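Local coordinates for protein metallophosphoesterase (PDB 3RQZ) that is a zinc-binding metallophosphoesterase of the YfcE family that probably hydrolyses phosphate esters as a phosphatase, at residues A[35-40]-A[150-155]; A[62-67]-A[115-120]; A[104-109]-A[121-126]; A[20-25]-A[201-206]. All blocks are in the same frame, centred on the assembly; numbering follows the deposited sequence.

Interaction 1 of 4, residues A[35-40]-A[150-155]; sequences LGDIVG and HTHVPL. With ZN (zinc ion), chain D.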
loop_
_atom_site.group_PDB
_atom_site.type_symbol
_atom_site.label_atom_id
_atom_site.label_comp_id
_atom_site.label_asym_id
_atom_site.label_seq_id
_atom_site.Cartn_x
_atom_site.Cartn_y
_atom_site.Cartn_z
ATOM N N LEU A 35 2.104 0.920 -4.241
ATOM C CA LEU A 35 2.906 1.738 -3.363
ATOM C C LEU A 35 3.771 0.928 -2.397
ATOM O O LEU A 35 4.284 1.463 -1.419
ATOM C CB LEU A 35 1.991 2.730 -2.611
ATOM C CG LEU A 35 1.572 3.993 -3.347
ATOM C CD1 LEU A 35 1.035 3.722 -4.758
ATOM C CD2 LEU A 35 0.537 4.855 -2.503
ATOM N N GLY A 36 3.980 -0.353 -2.679
ATOM C CA GLY A 36 4.970 -1.111 -1.909
ATOM C C GLY A 36 4.384 -1.867 -0.743
ATOM O O GLY A 36 3.153 -1.832 -0.513
ATOM N N ASP A 37 5.267 -2.544 0.007
ATOM C CA ASP A 37 4.853 -3.533 1.001
ATOM C C ASP A 37 3.927 -4.603 0.391
ATOM O O ASP A 37 2.837 -4.881 0.895
ATOM C CB ASP A 37 4.221 -2.878 2.241
ATOM C CG ASP A 37 5.259 -2.383 3.237
ATOM O OD1 ASP A 37 6.483 -2.491 2.982
ATOM O OD2 ASP A 37 4.860 -1.865 4.281
ATOM N N ILE A 38 4.412 -5.203 -0.698
ATOM C CA ILE A 38 3.816 -6.364 -1.304
ATOM C C ILE A 38 3.910 -7.605 -0.388
ATOM O O ILE A 38 3.058 -8.482 -0.440
ATOM C CB ILE A 38 4.545 -6.661 -2.624
ATOM C CG1 ILE A 38 4.660 -5.375 -3.474
ATOM C CG2 ILE A 38 3.834 -7.719 -3.398
ATOM C CD1 ILE A 38 5.521 -5.531 -4.775
ATOM N N VAL A 39 4.969 -7.685 0.424
ATOM C CA VAL A 39 5.210 -8.869 1.259
ATOM C C VAL A 39 5.264 -8.444 2.705
ATOM O O VAL A 39 5.218 -7.240 3.010
ATOM C CB VAL A 39 6.546 -9.609 0.884
ATOM C CG1 VAL A 39 6.560 -10.048 -0.604
ATOM C CG2 VAL A 39 7.771 -8.702 1.185
ATOM N N GLY A 40 5.399 -9.431 3.588
ATOM C CA GLY A 40 5.453 -9.208 5.037
ATOM C C GLY A 40 4.097 -9.477 5.651
ATOM O O GLY A 40 3.067 -9.103 5.060
ATOM N N HIS A 150 1.778 3.058 3.707
ATOM C CA HIS A 150 2.589 2.814 4.929
ATOM C C HIS A 150 1.781 2.883 6.244
ATOM O O HIS A 150 2.016 2.109 7.174
ATOM C CB HIS A 150 3.790 3.798 4.927
ATOM C CG HIS A 150 4.904 3.480 5.881
ATOM N ND1 HIS A 150 5.227 2.205 6.299
ATOM C CD2 HIS A 150 5.816 4.302 6.456
ATOM C CE1 HIS A 150 6.271 2.262 7.111
ATOM N NE2 HIS A 150 6.658 3.523 7.207
ATOM N N THR A 151 0.807 3.772 6.335
ATOM C CA THR A 151 0.012 3.837 7.558
ATOM C C THR A 151 -1.078 2.764 7.599
ATOM O O THR A 151 -1.560 2.412 8.671
ATOM C CB THR A 151 -0.689 5.202 7.672
ATOM O OG1 THR A 151 -1.532 5.350 6.520
ATOM C CG2 THR A 151 0.332 6.343 7.691
ATOM N N HIS A 152 -1.486 2.267 6.432
ATOM C CA HIS A 152 -2.590 1.278 6.294
ATOM C C HIS A 152 -3.948 1.906 6.609
ATOM O O HIS A 152 -4.935 1.223 7.023
ATOM C CB HIS A 152 -2.376 0.034 7.169
ATOM C CG HIS A 152 -1.113 -0.712 6.888
ATOM N ND1 HIS A 152 -0.884 -1.977 7.386
ATOM C CD2 HIS A 152 0.004 -0.375 6.192
ATOM C CE1 HIS A 152 0.315 -2.388 7.007
ATOM N NE2 HIS A 152 0.878 -1.434 6.293
ATOM N N VAL A 153 -3.999 3.224 6.471
ATOM C CA VAL A 153 -5.248 3.953 6.694
ATOM C C VAL A 153 -5.458 4.902 5.523
ATOM O O VAL A 153 -4.571 5.707 5.213
ATOM C CB VAL A 153 -5.241 4.699 8.058
ATOM C CG1 VAL A 153 -6.585 5.499 8.289
ATOM C CG2 VAL A 153 -5.025 3.705 9.253
ATOM N N PRO A 154 -6.623 4.818 4.856
ATOM C CA PRO A 154 -6.816 5.780 3.781
ATOM C C PRO A 154 -6.923 7.203 4.333
ATOM O O PRO A 154 -7.382 7.408 5.460
ATOM C CB PRO A 154 -8.113 5.309 3.086
ATOM C CG PRO A 154 -8.846 4.562 4.137
ATOM C CD PRO A 154 -7.780 3.916 5.015
ATOM N N LEU A 155 -6.492 8.178 3.535
ATOM C CA LEU A 155 -6.286 9.538 4.013
ATOM C C LEU A 155 -6.212 10.480 2.815
ATOM O O LEU A 155 -5.748 10.088 1.735
ATOM C CB LEU A 155 -4.949 9.615 4.791
ATOM C CG LEU A 155 -4.444 10.967 5.311
ATOM C CD1 LEU A 155 -3.819 10.855 6.715
ATOM C CD2 LEU A 155 -3.432 11.621 4.348
HETATM ZN ZN ZN D . 2.887 -1.740 5.301
HETATM O O HOH W 1 3.887 -1.957 7.528
#

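Interaction 2 of 4, residues A[62-67]-A[115-120]; sequences IGNHDW and VVHGSP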
loop_
_atom_site.group_PDB
_atom_site.type_symbol
_atom_site.label_atom_id
_atom_site.label_comp_id
_atom_site.label_asym_id
_atom_site.label_seq_id
_atom_site.Cartn_x
_atom_site.Cartn_y
_atom_site.Cartn_z
ATOM N N ILE A 62 9.046 0.503 -3.812
ATOM C CA ILE A 62 9.414 -0.461 -2.795
ATOM C C ILE A 62 8.860 0.049 -1.463
ATOM O O ILE A 62 8.799 1.276 -1.241
ATOM C CB ILE A 62 10.962 -0.636 -2.745
ATOM C CG1 ILE A 62 11.356 -1.747 -1.797
ATOM C CG2 ILE A 62 11.707 0.656 -2.308
ATOM C CD1 ILE A 62 12.118 -2.826 -2.460
ATOM N N GLY A 63 8.408 -0.879 -0.611
ATOM C CA GLY A 63 8.034 -0.557 0.781
ATOM C C GLY A 63 9.114 -0.998 1.764
ATOM O O GLY A 63 10.086 -1.676 1.370
ATOM N N ASN A 64 8.971 -0.625 3.041
ATOM C CA ASN A 64 9.989 -1.004 4.039
ATOM C C ASN A 64 10.058 -2.526 4.254
ATOM O O ASN A 64 11.150 -3.103 4.468
ATOM C CB ASN A 64 9.765 -0.249 5.373
ATOM C CG ASN A 64 8.335 -0.405 5.908
ATOM O OD1 ASN A 64 7.367 -0.085 5.220
ATOM N ND2 ASN A 64 8.210 -0.855 7.156
ATOM N N HIS A 65 8.911 -3.192 4.215
ATOM C CA HIS A 65 8.935 -4.683 4.345
ATOM C C HIS A 65 9.593 -5.396 3.162
ATOM O O HIS A 65 10.340 -6.365 3.367
ATOM C CB HIS A 65 7.536 -5.245 4.642
ATOM C CG HIS A 65 7.089 -4.938 6.024
ATOM N ND1 HIS A 65 7.178 -5.853 7.051
ATOM C CD2 HIS A 65 6.620 -3.787 6.572
ATOM C CE1 HIS A 65 6.755 -5.292 8.171
ATOM N NE2 HIS A 65 6.407 -4.040 7.909
ATOM N N ASP A 66 9.318 -4.933 1.937
ATOM C CA ASP A 66 10.016 -5.448 0.749
ATOM C C ASP A 66 11.528 -5.263 0.907
ATOM O O ASP A 66 12.297 -6.190 0.641
ATOM C CB ASP A 66 9.550 -4.758 -0.570
ATOM C CG ASP A 66 8.043 -4.576 -0.658
ATOM O OD1 ASP A 66 7.308 -5.565 -0.351
ATOM O OD2 ASP A 66 7.586 -3.448 -1.031
ATOM N N TRP A 67 11.953 -4.061 1.321
ATOM C CA TRP A 67 13.377 -3.721 1.455
ATOM C C TRP A 67 14.062 -4.580 2.533
ATOM O O TRP A 67 15.196 -5.030 2.369
ATOM C CB TRP A 67 13.494 -2.208 1.772
ATOM C CG TRP A 67 14.898 -1.644 1.917
ATOM C CD1 TRP A 67 15.433 -1.043 3.048
ATOM C CD2 TRP A 67 15.931 -1.585 0.910
ATOM N NE1 TRP A 67 16.734 -0.655 2.804
ATOM C CE2 TRP A 67 17.058 -0.951 1.502
ATOM C CE3 TRP A 67 16.013 -2.001 -0.427
ATOM C CZ2 TRP A 67 18.263 -0.745 0.804
ATOM C CZ3 TRP A 67 17.237 -1.805 -1.126
ATOM C CH2 TRP A 67 18.329 -1.169 -0.506
ATOM N N VAL A 115 4.932 9.413 -6.332
ATOM C CA VAL A 115 4.462 8.219 -5.613
ATOM C C VAL A 115 5.619 7.633 -4.788
ATOM O O VAL A 115 6.726 7.408 -5.327
ATOM C CB VAL A 115 3.949 7.128 -6.587
ATOM C CG1 VAL A 115 3.496 5.852 -5.755
ATOM C CG2 VAL A 115 2.809 7.674 -7.478
ATOM N N VAL A 116 5.373 7.446 -3.489
ATOM C CA VAL A 116 6.327 6.871 -2.541
ATOM C C VAL A 116 5.548 5.970 -1.573
ATOM O O VAL A 116 4.313 6.032 -1.464
ATOM C CB VAL A 116 7.063 7.961 -1.687
ATOM C CG1 VAL A 116 8.045 8.796 -2.560
ATOM C CG2 VAL A 116 6.027 8.906 -0.985
ATOM N N HIS A 117 6.273 5.120 -0.862
ATOM C CA HIS A 117 5.628 4.276 0.097
ATOM C C HIS A 117 5.254 5.053 1.359
ATOM O O HIS A 117 4.176 4.868 1.914
ATOM C CB HIS A 117 6.565 3.129 0.487
ATOM C CG HIS A 117 5.965 2.218 1.506
ATOM N ND1 HIS A 117 4.882 1.419 1.217
ATOM C CD2 HIS A 117 6.273 1.991 2.809
ATOM C CE1 HIS A 117 4.545 0.736 2.301
ATOM N NE2 HIS A 117 5.380 1.060 3.278
ATOM N N GLY A 118 6.175 5.865 1.842
ATOM C CA GLY A 118 6.015 6.517 3.148
ATOM C C GLY A 118 5.803 8.014 2.992
ATOM O O GLY A 118 4.685 8.517 3.122
ATOM N N SER A 119 6.862 8.750 2.692
ATOM C CA SER A 119 6.693 10.175 2.541
ATOM C C SER A 119 7.690 10.735 1.533
ATOM O O SER A 119 8.746 10.123 1.296
ATOM C CB SER A 119 6.857 10.881 3.891
ATOM O OG SER A 119 8.227 11.183 4.089
ATOM N N PRO A 120 7.377 11.890 0.916
ATOM C CA PRO A 120 8.399 12.372 -0.025
ATOM C C PRO A 120 9.698 12.866 0.637
ATOM O O PRO A 120 10.750 12.937 -0.036
ATOM C CB PRO A 120 7.668 13.471 -0.819
ATOM C CG PRO A 120 6.481 13.811 -0.027
ATOM C CD PRO A 120 6.084 12.570 0.709
HETATM O O HOH W 2 8.801 4.072 -1.530
#

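Interaction 3 of 4, residues A[104-109]-A[121-126]; sequences LPNRMI and RHPIWE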
loop_
_atom_site.group_PDB
_atom_site.type_symbol
_atom_site.label_atom_id
_atom_site.label_comp_id
_atom_site.label_asym_id
_atom_site.label_seq_id
_atom_site.Cartn_x
_atom_site.Cartn_y
_atom_site.Cartn_z
ATOM N N LEU A 104 13.139 -2.196 -7.692
ATOM C CA LEU A 104 12.125 -1.158 -7.528
ATOM C C LEU A 104 12.731 0.160 -7.029
ATOM O O LEU A 104 13.605 0.154 -6.165
ATOM C CB LEU A 104 10.953 -1.602 -6.631
ATOM C CG LEU A 104 10.142 -2.834 -7.067
ATOM C CD1 LEU A 104 8.941 -3.037 -6.127
ATOM C CD2 LEU A 104 9.613 -2.706 -8.508
ATOM N N PRO A 105 12.271 1.285 -7.591
ATOM C CA PRO A 105 12.657 2.601 -7.130
ATOM C C PRO A 105 11.943 2.911 -5.806
ATOM O O PRO A 105 10.901 2.299 -5.479
ATOM C CB PRO A 105 12.135 3.490 -8.257
ATOM C CG PRO A 105 10.815 2.819 -8.633
ATOM C CD PRO A 105 11.191 1.353 -8.598
ATOM N N ASN A 106 12.503 3.802 -5.001
ATOM C CA ASN A 106 11.733 4.237 -3.824
ATOM C C ASN A 106 10.798 5.411 -4.126
ATOM O O ASN A 106 10.004 5.809 -3.294
ATOM C CB ASN A 106 12.657 4.459 -2.603
ATOM C CG ASN A 106 13.568 5.648 -2.736
ATOM O OD1 ASN A 106 13.287 6.573 -3.461
ATOM N ND2 ASN A 106 14.678 5.626 -1.998
ATOM N N ARG A 107 10.893 5.962 -5.339
ATOM C CA ARG A 107 10.110 7.137 -5.678
ATOM C C ARG A 107 9.843 7.143 -7.161
ATOM O O ARG A 107 10.766 6.997 -7.958
ATOM C CB ARG A 107 10.846 8.427 -5.286
ATOM C CG ARG A 107 9.983 9.751 -5.385
ATOM C CD ARG A 107 10.835 11.031 -5.440
ATOM N NE ARG A 107 11.964 11.008 -4.528
ATOM C CZ ARG A 107 11.953 11.526 -3.298
ATOM N NH1 ARG A 107 13.029 11.420 -2.534
ATOM N NH2 ARG A 107 10.882 12.155 -2.836
HETATM N N MSE A 108 8.605 7.397 -7.543
HETATM C CA MSE A 108 8.313 7.684 -8.947
HETATM C C MSE A 108 7.696 9.080 -9.096
HETATM O O MSE A 108 6.777 9.445 -8.359
HETATM C CB MSE A 108 7.397 6.600 -9.530
HETATM C CG MSE A 108 8.163 5.229 -9.766
HETATM SE SE MSE A 108 9.471 5.407 -11.235
HETATM C CE MSE A 108 8.223 6.060 -12.524
ATOM N N ILE A 109 8.250 9.865 -10.012
ATOM C CA ILE A 109 7.694 11.174 -10.399
ATOM C C ILE A 109 7.293 11.083 -11.867
ATOM O O ILE A 109 8.145 10.782 -12.720
ATOM C CB ILE A 109 8.713 12.336 -10.221
ATOM C CG1 ILE A 109 9.221 12.418 -8.765
ATOM C CG2 ILE A 109 8.081 13.717 -10.664
ATOM C CD1 ILE A 109 10.512 13.230 -8.604
ATOM N N ARG A 121 9.674 13.159 1.943
ATOM C CA ARG A 121 10.940 13.407 2.653
ATOM C C ARG A 121 11.756 12.138 2.841
ATOM O O ARG A 121 12.992 12.142 2.661
ATOM C CB ARG A 121 10.726 14.040 4.041
ATOM C CG ARG A 121 10.125 15.407 4.029
ATOM C CD ARG A 121 10.472 16.141 5.308
ATOM N NE ARG A 121 9.907 15.454 6.466
ATOM C CZ ARG A 121 10.011 15.903 7.704
ATOM N NH1 ARG A 121 9.484 15.207 8.705
ATOM N NH2 ARG A 121 10.633 17.055 7.934
ATOM N N HIS A 122 11.068 11.064 3.243
ATOM C CA HIS A 122 11.703 9.780 3.554
ATOM C C HIS A 122 10.909 8.647 2.949
ATOM O O HIS A 122 10.096 8.035 3.633
ATOM C CB HIS A 122 11.798 9.619 5.080
ATOM C CG HIS A 122 12.461 10.781 5.749
ATOM N ND1 HIS A 122 13.815 11.005 5.657
ATOM C CD2 HIS A 122 11.959 11.802 6.492
ATOM C CE1 HIS A 122 14.127 12.100 6.334
ATOM N NE2 HIS A 122 13.018 12.602 6.850
ATOM N N PRO A 123 11.147 8.357 1.655
ATOM C CA PRO A 123 10.274 7.505 0.856
ATOM C C PRO A 123 9.881 6.169 1.481
ATOM O O PRO A 123 8.709 5.768 1.392
ATOM C CB PRO A 123 11.080 7.306 -0.439
ATOM C CG PRO A 123 11.867 8.531 -0.576
ATOM C CD PRO A 123 12.136 9.055 0.806
ATOM N N ILE A 124 10.842 5.477 2.093
ATOM C CA ILE A 124 10.603 4.113 2.599
ATOM C C ILE A 124 9.974 4.126 3.990
ATOM O O ILE A 124 9.255 3.196 4.382
ATOM C CB ILE A 124 11.965 3.317 2.680
ATOM C CG1 ILE A 124 12.563 3.136 1.288
ATOM C CG2 ILE A 124 11.802 1.970 3.313
ATOM C CD1 ILE A 124 11.526 2.948 0.249
ATOM N N TRP A 125 10.257 5.175 4.740
ATOM C CA TRP A 125 10.167 5.064 6.204
ATOM C C TRP A 125 9.141 5.913 6.920
ATOM O O TRP A 125 8.606 5.486 7.964
ATOM C CB TRP A 125 11.530 5.405 6.797
ATOM C CG TRP A 125 12.612 4.517 6.381
ATOM C CD1 TRP A 125 13.694 4.852 5.608
ATOM C CD2 TRP A 125 12.777 3.128 6.733
ATOM N NE1 TRP A 125 14.520 3.751 5.453
ATOM C CE2 TRP A 125 13.991 2.689 6.144
ATOM C CE3 TRP A 125 12.028 2.224 7.506
ATOM C CZ2 TRP A 125 14.470 1.375 6.289
ATOM C CZ3 TRP A 125 12.502 0.921 7.647
ATOM C CH2 TRP A 125 13.720 0.511 7.034
ATOM N N GLU A 126 8.874 7.112 6.417
ATOM C CA GLU A 126 8.131 8.099 7.238
ATOM C C GLU A 126 6.625 7.939 7.083
ATOM O O GLU A 126 6.133 7.858 5.970
ATOM C CB GLU A 126 8.543 9.536 6.885
ATOM C CG GLU A 126 7.810 10.639 7.698
ATOM C CD GLU A 126 8.371 12.034 7.457
ATOM O OE1 GLU A 126 8.340 12.536 6.314
ATOM O OE2 GLU A 126 8.848 12.646 8.438
#

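Interaction 4 of 4, residues A[20-25]-A[201-206]; sequences EAVLSD and ASYAIF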
loop_
_atom_site.group_PDB
_atom_site.type_symbol
_atom_site.label_atom_id
_atom_site.label_comp_id
_atom_site.label_asym_id
_atom_site.label_seq_id
_atom_site.Cartn_x
_atom_site.Cartn_y
_atom_site.Cartn_z
ATOM N N GLU A 20 -6.923 -10.384 -4.600
ATOM C CA GLU A 20 -7.872 -10.880 -5.621
ATOM C C GLU A 20 -9.257 -10.245 -5.466
ATOM O O GLU A 20 -9.928 -9.980 -6.454
ATOM C CB GLU A 20 -7.978 -12.410 -5.591
ATOM C CG GLU A 20 -6.671 -13.099 -6.009
ATOM C CD GLU A 20 -6.757 -14.606 -5.878
ATOM O OE1 GLU A 20 -7.165 -15.106 -4.796
ATOM O OE2 GLU A 20 -6.425 -15.300 -6.858
ATOM N N ALA A 21 -9.671 -9.998 -4.226
ATOM C CA ALA A 21 -10.957 -9.367 -3.949
ATOM C C ALA A 21 -10.915 -7.940 -4.496
ATOM O O ALA A 21 -11.885 -7.481 -5.141
ATOM C CB ALA A 21 -11.263 -9.369 -2.443
ATOM N N VAL A 22 -9.799 -7.245 -4.262
ATOM C CA VAL A 22 -9.661 -5.885 -4.782
ATOM C C VAL A 22 -9.678 -5.834 -6.322
ATOM O O VAL A 22 -10.405 -5.007 -6.923
ATOM C CB VAL A 22 -8.395 -5.169 -4.210
ATOM C CG1 VAL A 22 -8.026 -3.952 -5.048
ATOM C CG2 VAL A 22 -8.611 -4.769 -2.772
ATOM N N LEU A 23 -8.888 -6.710 -6.953
ATOM C CA LEU A 23 -8.811 -6.760 -8.418
ATOM C C LEU A 23 -10.188 -7.003 -9.053
ATOM O O LEU A 23 -10.516 -6.347 -10.041
ATOM C CB LEU A 23 -7.783 -7.805 -8.869
ATOM C CG LEU A 23 -6.345 -7.398 -8.525
ATOM C CD1 LEU A 23 -5.330 -8.499 -8.809
ATOM C CD2 LEU A 23 -5.926 -6.114 -9.213
ATOM N N SER A 24 -10.992 -7.914 -8.492
ATOM C CA SER A 24 -12.342 -8.146 -9.025
ATOM C C SER A 24 -13.217 -6.932 -8.719
ATOM O O SER A 24 -14.001 -6.535 -9.566
ATOM C CB SER A 24 -13.051 -9.425 -8.511
ATOM O OG SER A 24 -12.168 -10.392 -7.956
ATOM N N ASP A 25 -13.081 -6.344 -7.532
ATOM C CA ASP A 25 -13.926 -5.193 -7.152
ATOM C C ASP A 25 -13.675 -3.943 -8.017
ATOM O O ASP A 25 -14.614 -3.228 -8.343
ATOM C CB ASP A 25 -13.760 -4.832 -5.662
ATOM C CG ASP A 25 -14.949 -4.052 -5.110
ATOM O OD1 ASP A 25 -16.085 -4.595 -5.164
ATOM O OD2 ASP A 25 -14.760 -2.901 -4.631
ATOM N N ALA A 201 -10.546 -4.633 2.933
ATOM C CA ALA A 201 -9.483 -4.157 2.059
ATOM C C ALA A 201 -9.795 -2.747 1.557
ATOM O O ALA A 201 -10.973 -2.351 1.385
ATOM C CB ALA A 201 -9.311 -5.100 0.894
ATOM N N SER A 202 -8.742 -1.977 1.365
ATOM C CA SER A 202 -8.864 -0.574 0.978
ATOM C C SER A 202 -8.078 -0.304 -0.297
ATOM O O SER A 202 -6.962 -0.826 -0.495
ATOM C CB SER A 202 -8.357 0.328 2.122
ATOM O OG SER A 202 -8.587 1.698 1.834
ATOM N N TYR A 203 -8.657 0.507 -1.179
ATOM C CA TYR A 203 -7.927 0.947 -2.361
ATOM C C TYR A 203 -8.542 2.242 -2.863
ATOM O O TYR A 203 -9.597 2.655 -2.348
ATOM C CB TYR A 203 -7.974 -0.122 -3.466
ATOM C CG TYR A 203 -9.362 -0.402 -4.062
ATOM C CD1 TYR A 203 -10.214 -1.338 -3.465
ATOM C CD2 TYR A 203 -9.785 0.218 -5.248
ATOM C CE1 TYR A 203 -11.466 -1.652 -4.030
ATOM C CE2 TYR A 203 -11.026 -0.064 -5.813
ATOM C CZ TYR A 203 -11.859 -0.999 -5.208
ATOM O OH TYR A 203 -13.070 -1.287 -5.777
ATOM N N ALA A 204 -7.879 2.891 -3.836
ATOM C CA ALA A 204 -8.471 4.046 -4.510
ATOM C C ALA A 204 -8.509 3.874 -6.017
ATOM O O ALA A 204 -7.745 3.069 -6.601
ATOM C CB ALA A 204 -7.751 5.373 -4.122
ATOM N N ILE A 205 -9.426 4.617 -6.632
ATOM C CA ILE A 205 -9.491 4.741 -8.079
ATOM C C ILE A 205 -9.237 6.191 -8.457
ATOM O O ILE A 205 -9.959 7.111 -8.011
ATOM C CB ILE A 205 -10.884 4.339 -8.623
ATOM C CG1 ILE A 205 -11.170 2.865 -8.322
ATOM C CG2 ILE A 205 -10.966 4.615 -10.123
ATOM C CD1 ILE A 205 -10.284 1.873 -9.101
ATOM N N PHE A 206 -8.237 6.391 -9.306
ATOM C CA PHE A 206 -7.810 7.737 -9.712
ATOM C C PHE A 206 -8.189 7.895 -11.174
ATOM O O PHE A 206 -7.855 7.025 -11.998
ATOM C CB PHE A 206 -6.297 7.855 -9.482
ATOM C CG PHE A 206 -5.672 9.165 -9.920
ATOM C CD1 PHE A 206 -6.359 10.380 -9.807
ATOM C CD2 PHE A 206 -4.366 9.176 -10.423
ATOM C CE1 PHE A 206 -5.766 11.610 -10.235
ATOM C CE2 PHE A 206 -3.756 10.398 -10.861
ATOM C CZ PHE A 206 -4.464 11.617 -10.744
#

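Interaction 1 of 4, residues A[35-40]-A[150-155]
Asp37 and His152 face each other across a zinc ion rather than touching directly. OD2 of Asp37 binds the metal at 2.2 Å and NE2 of His152 binds it at 2.3 Å. The two ligand atoms lie on almost exactly opposite sides of the metal: the angle at the zinc between Asp37 OD2 and His152 NE2 is about 176°, so they stay 4.5 Å apart and the carboxylate oxygen lies near the plane of the imidazole, beyond its edge. CD2 and CE1 of His152 are nearly equidistant from the metal, at 3.3 and 3.2 Å, which shows the ring aimed squarely at it through NE2. Asp37 holds its CG anti to its own carbonyl carbon (chi1 -82°) and offers this zinc OD2 alone, with OD1 turned away to accept a hydrogen bond from the backbone N of His65. Water 1 meets the metal at about a right angle to the Asp37–zinc bond, and Asp11 and His13 complete this site. Beside His152, an ST turn, Val153 N to Thr151 OG1, shapes the loop ahead of strand 154-158. Gly36 to Gly40 match the GDxxG motif and His150-Thr151-His152 the His-x-His part of the GHxH motif of calcineurin-like phosphoesterases. Asp37 also belongs to the second zinc site, together with His150. Shared by the two sites, its negative carboxylate probably offsets part of the repulsion between the two cations.

Interaction 2 of 4, residues A[62-67]-A[115-120]
His117 lays one face of its imidazole against Gly63, whose CA stands 3.6 Å from the ring centroid and only 14° off the ring normal, a well-centred CH-pi contact. The ring arrives there because its CG is anti to the backbone N (chi1 179°), a conformation that extends the side chain from the end of strand 113-116 toward the turn before helix 64-69. CB of His117 meanwhile packs 3.4 Å from Ile62 O. A beta carbon on Gly63 would be tight against CE1, so the glycine suits this close approach. Gly63, Asn64, His65 and Asp66 form the GNHD motif of the metallophosphoesterases. Gly63 is the N-cap of the helix, and its N donates to Asp66 OD2 at 2.7 Å, a side-chain bond that ties the first turn. The Asn64 side chain crosses the histidine at about a right angle, amide and ring planes 40° apart. ND1 of His117 is hydrogen-bonded to Leu35 O, which fixes the rotation of the ring. With an alanine in place of His117, that carbonyl would probably lose its ring partner and a gap is likely to open over Gly63 beside the metal centre. Water 2 bridges the backbones, 2.8 Å from Ile62 O and accepting from His117 N at 2.8 Å.

Interaction 3 of 4, residues A[104-109]-A[121-126]
At the entry to edge strand 107-110, Asn106 and Arg107 pack against Pro123 and Ile124 of the loop that leads from strand 113-116 to helix 131-137. Pro123 points its ring into the contact: CB lies 3.4 Å from the backbone O of Asn106, and CG is 3.8 Å from OD1 of the same residue. CG also reaches over one face of the Arg107 guanidinium, 3.7 Å from NH1. The arginine chain bends at chi3 (-41°) to set that flat group over the proline, while its NH2 is hydrogen-bonded to Pro120 O. Strands 107-110 and 113-116 form a beta hairpin at the border of the five-stranded sheet, and the loop leaving its second strand thus folds back on the start of the first. Ile124 joins in through CD1, which closes to 3.4 Å on Asn106 CB. Its other branch, CG2, sits 3.6 Å above the plane of the Trp125 ring, over its centre. The loop is braced internally by a salt bridge, Arg121 NH1 to the syn lone pair of Glu126 OE2 at 2.7 Å, with a weak bond from NE to OE1 alongside. His122 O accepts from both Trp125 N and Glu126 N.

Interaction 4 of 4, residues A[20-25]-A[201-206]
Tyr203 holds CG between its backbone N and carbonyl carbon (chi1 66°), a rotamer that lifts the phenol from strand 201-207 up to helix 16-26, and Asp25 comes to meet it with CG anti to its backbone N. Together these conformations bring Tyr203 OH to Asp25 OD2 at 2.6 Å, a short hydrogen bond donated by the phenol. The oxygen is approached on its anti side, 33° out of the carboxylate plane, and it lies near the plane of the tyrosine ring at the edge, with ring and carboxylate turned 83° against each other. One helical turn earlier, Val22 covers a face of the same ring: CG1 stands 4.2 Å from the centroid as a CH-pi contact. Its other methyl, CG2, meets Ala201 CB at 3.7 Å. The axes of the short helix and strand segments pass 9.1 Å apart, an alpha/beta packing in which the helix linking parallel strands 6-9 and 31-34 lies against the six-stranded sheet and reaches the strand next to 6-9. His216 of the adjoining strand 212-218 also meets the tyrosine ring. A phenylalanine in place of Tyr203 would probably leave Asp25 OD2 without its phenol donor. Within the helix, Ser24 N and OG approach Glu20 O from opposite faces of its carbonyl plane. The phenol is buried, and donating its proton to a carboxylate satisfies it while probably favouring the ionised form of Asp25.

From the N terminus, helix segment 20-25 opens the longest loop, closed when segment 201-206 completes interaction 4; the other three contacts nest inside it. Segment 35-40, after strand 31-34 of the six-stranded sheet, opens interaction 1, closed by 150-155, and it encloses interactions 2 and 3. These two cross: 62-67 and then 104-109 come first, followed by their partners 115-120 and 121-126 in the same order. Interactions 2 and 3 tie the GNHD motif at the start of helix 64-69 and a loop to the hairpin of the five-stranded sheet, with centres about 5 Å apart. Interactions 1 and 2 meet at the metal centre, and His150 NE2 to Trp125 O joins interactions 1 and 3.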